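Local coordinates for integron cassette protein Vpc_cass2 (Vibrio paracholerae, PDB 3JRT) that is of unknown function but is encoded on a mobile integron gene cassette and forms an all-helical dimer, at residues A[64-67]-A[68-72]. Residues are numbered along the deposited sequence; the frame is centred on the assembly and turned at random.
Sequences QTKR and QCIWR
Arg67 and Trp71 lie side by side on the first turns of helix 64-91, an i to i+4 pair in an all-helical subunit. The indole brings NE1 over one face of the guanidinium, 3.7 Å from Arg67 CZ, with the two planes 55° apart, a tilted contact and not a flat stack. Arginine suits the place because its long chain, with CG turned away from the backbone N (chi1 -174°) and extended on to NE, runs out beside the indole. Tryptophan offers a broad apolar ring that touches Leu49 and Ala156, and an N-H besides. What fixes both polar ends is Glu53 at the end of helix 27-53: it forms a salt bridge with Arg67 NE and takes the hydrogen bond of Trp71 NE1.

Trp71 N donates to Arg67 O at 3.1 Å, one of five i to i+4 backbone bonds in 64-72, and the same oxygen meets the indole edge, 3.2 Å from Trp71 CD1. Ile70 is buried between Tyr52 and Ile44 of the second subunit, where an apolar side chain fits; Asp41 of that subunit forms a salt bridge with Arg72 NH2. On another side of the helix, Thr65 O accepts from Cys69 N and also from a water. That same water accepts from Gln68 NE2 at 3.3 Å and from Arg72 NH1 at 2.8 Å.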
loop_
_atom_site.group_PDB
_atom_site.type_symbol
_atom_site.label_atom_id
_atom_site.label_comp_id
_atom_site.label_asym_id
_atom_site.label_seq_id
_atom_site.Cartn_x
_atom_site.Cartn_y
_atom_site.Cartn_z
ATOM N N GLN A 64 3.502 -13.571 14.833
ATOM C CA GLN A 64 2.364 -12.661 14.868
ATOM C C GLN A 64 2.684 -11.336 14.199
ATOM O O GLN A 64 1.906 -10.839 13.392
ATOM C CB GLN A 64 1.887 -12.447 16.302
ATOM C CG GLN A 64 1.052 -13.597 16.830
ATOM C CD GLN A 64 0.532 -13.348 18.229
ATOM O OE1 GLN A 64 0.705 -12.258 18.788
ATOM N NE2 GLN A 64 -0.111 -14.360 18.806
ATOM N N THR A 65 3.834 -10.769 14.539
ATOM C CA THR A 65 4.251 -9.493 13.967
ATOM C C THR A 65 4.307 -9.576 12.455
ATOM O O THR A 65 3.765 -8.708 11.752
ATOM C CB THR A 65 5.634 -9.066 14.488
ATOM O OG1 THR A 65 5.637 -9.145 15.918
ATOM C CG2 THR A 65 5.948 -7.641 14.061
ATOM N N LYS A 66 4.973 -10.616 11.954
ATOM C CA LYS A 66 5.111 -10.783 10.519
ATOM C C LYS A 66 3.728 -10.945 9.905
ATOM O O LYS A 66 3.378 -10.268 8.943
ATOM C CB LYS A 66 5.978 -11.994 10.175
ATOM C CG LYS A 66 5.872 -12.370 8.701
ATOM C CD LYS A 66 6.914 -13.402 8.321
ATOM C CE LYS A 66 6.815 -13.729 6.828
ATOM N NZ LYS A 66 7.921 -14.617 6.369
ATOM N N ARG A 67 2.925 -11.831 10.480
ATOM C CA ARG A 67 1.585 -12.026 9.951
ATOM C C ARG A 67 0.794 -10.714 9.917
ATOM O O ARG A 67 0.165 -10.406 8.929
ATOM C CB ARG A 67 0.837 -13.094 10.745
ATOM C CG ARG A 67 -0.505 -13.439 10.169
ATOM C CD ARG A 67 -1.116 -14.683 10.824
ATOM N NE ARG A 67 -2.435 -14.959 10.275
ATOM C CZ ARG A 67 -3.558 -14.487 10.796
ATOM N NH1 ARG A 67 -3.509 -13.748 11.893
ATOM N NH2 ARG A 67 -4.724 -14.764 10.233
ATOM N N GLN A 68 0.828 -9.946 11.002
ATOM C CA GLN A 68 0.155 -8.652 11.009
ATOM C C GLN A 68 0.661 -7.733 9.895
ATOM O O GLN A 68 -0.095 -6.967 9.298
ATOM C CB GLN A 68 0.325 -7.964 12.379
ATOM C CG GLN A 68 -0.600 -8.464 13.443
ATOM C CD GLN A 68 -0.314 -7.850 14.836
ATOM O OE1 GLN A 68 -0.834 -8.329 15.860
ATOM N NE2 GLN A 68 0.515 -6.795 14.874
ATOM N N CYS A 69 1.952 -7.803 9.620
ATOM C CA CYS A 69 2.535 -6.929 8.612
ATOM C C CYS A 69 1.993 -7.262 7.230
ATOM O O CYS A 69 1.750 -6.366 6.417
ATOM C CB CYS A 69 4.070 -7.014 8.648
ATOM S SG CYS A 69 4.788 -6.183 10.066
ATOM N N ILE A 70 1.792 -8.553 6.980
ATOM C CA ILE A 70 1.185 -9.009 5.735
ATOM C C ILE A 70 -0.244 -8.495 5.600
ATOM O O ILE A 70 -0.648 -8.015 4.539
ATOM C CB ILE A 70 1.205 -10.553 5.626
ATOM C CG1 ILE A 70 2.641 -11.046 5.526
ATOM C CG2 ILE A 70 0.439 -11.020 4.396
ATOM C CD1 ILE A 70 2.801 -12.548 5.797
ATOM N N TRP A 71 -1.014 -8.622 6.680
ATOM C CA TRP A 71 -2.377 -8.114 6.701
ATOM C C TRP A 71 -2.422 -6.612 6.454
ATOM O O TRP A 71 -3.267 -6.134 5.697
ATOM C CB TRP A 71 -3.121 -8.502 8.009
ATOM C CG TRP A 71 -3.593 -9.919 7.950
ATOM C CD1 TRP A 71 -2.831 -11.044 8.043
ATOM C CD2 TRP A 71 -4.931 -10.360 7.712
ATOM N NE1 TRP A 71 -3.616 -12.164 7.896
ATOM C CE2 TRP A 71 -4.910 -11.770 7.696
ATOM C CE3 TRP A 71 -6.145 -9.699 7.509
ATOM C CZ2 TRP A 71 -6.063 -12.534 7.508
ATOM C CZ3 TRP A 71 -7.283 -10.456 7.292
ATOM C CH2 TRP A 71 -7.235 -11.861 7.309
ATOM N N ARG A 72 -1.543 -5.850 7.093
ATOM C CA ARG A 72 -1.557 -4.407 6.816
ATOM C C ARG A 72 -1.195 -4.136 5.351
ATOM O O ARG A 72 -1.865 -3.346 4.683
ATOM C CB ARG A 72 -0.653 -3.616 7.763
ATOM C CG ARG A 72 -1.063 -3.690 9.239
ATOM C CD ARG A 72 -0.378 -2.594 10.041
ATOM N NE ARG A 72 1.082 -2.666 9.971
ATOM C CZ ARG A 72 1.828 -3.392 10.802
ATOM N NH1 ARG A 72 1.262 -4.118 11.760
ATOM N NH2 ARG A 72 3.147 -3.396 10.678
HETATM O O HOH W 1 3.081 -5.884 13.018
#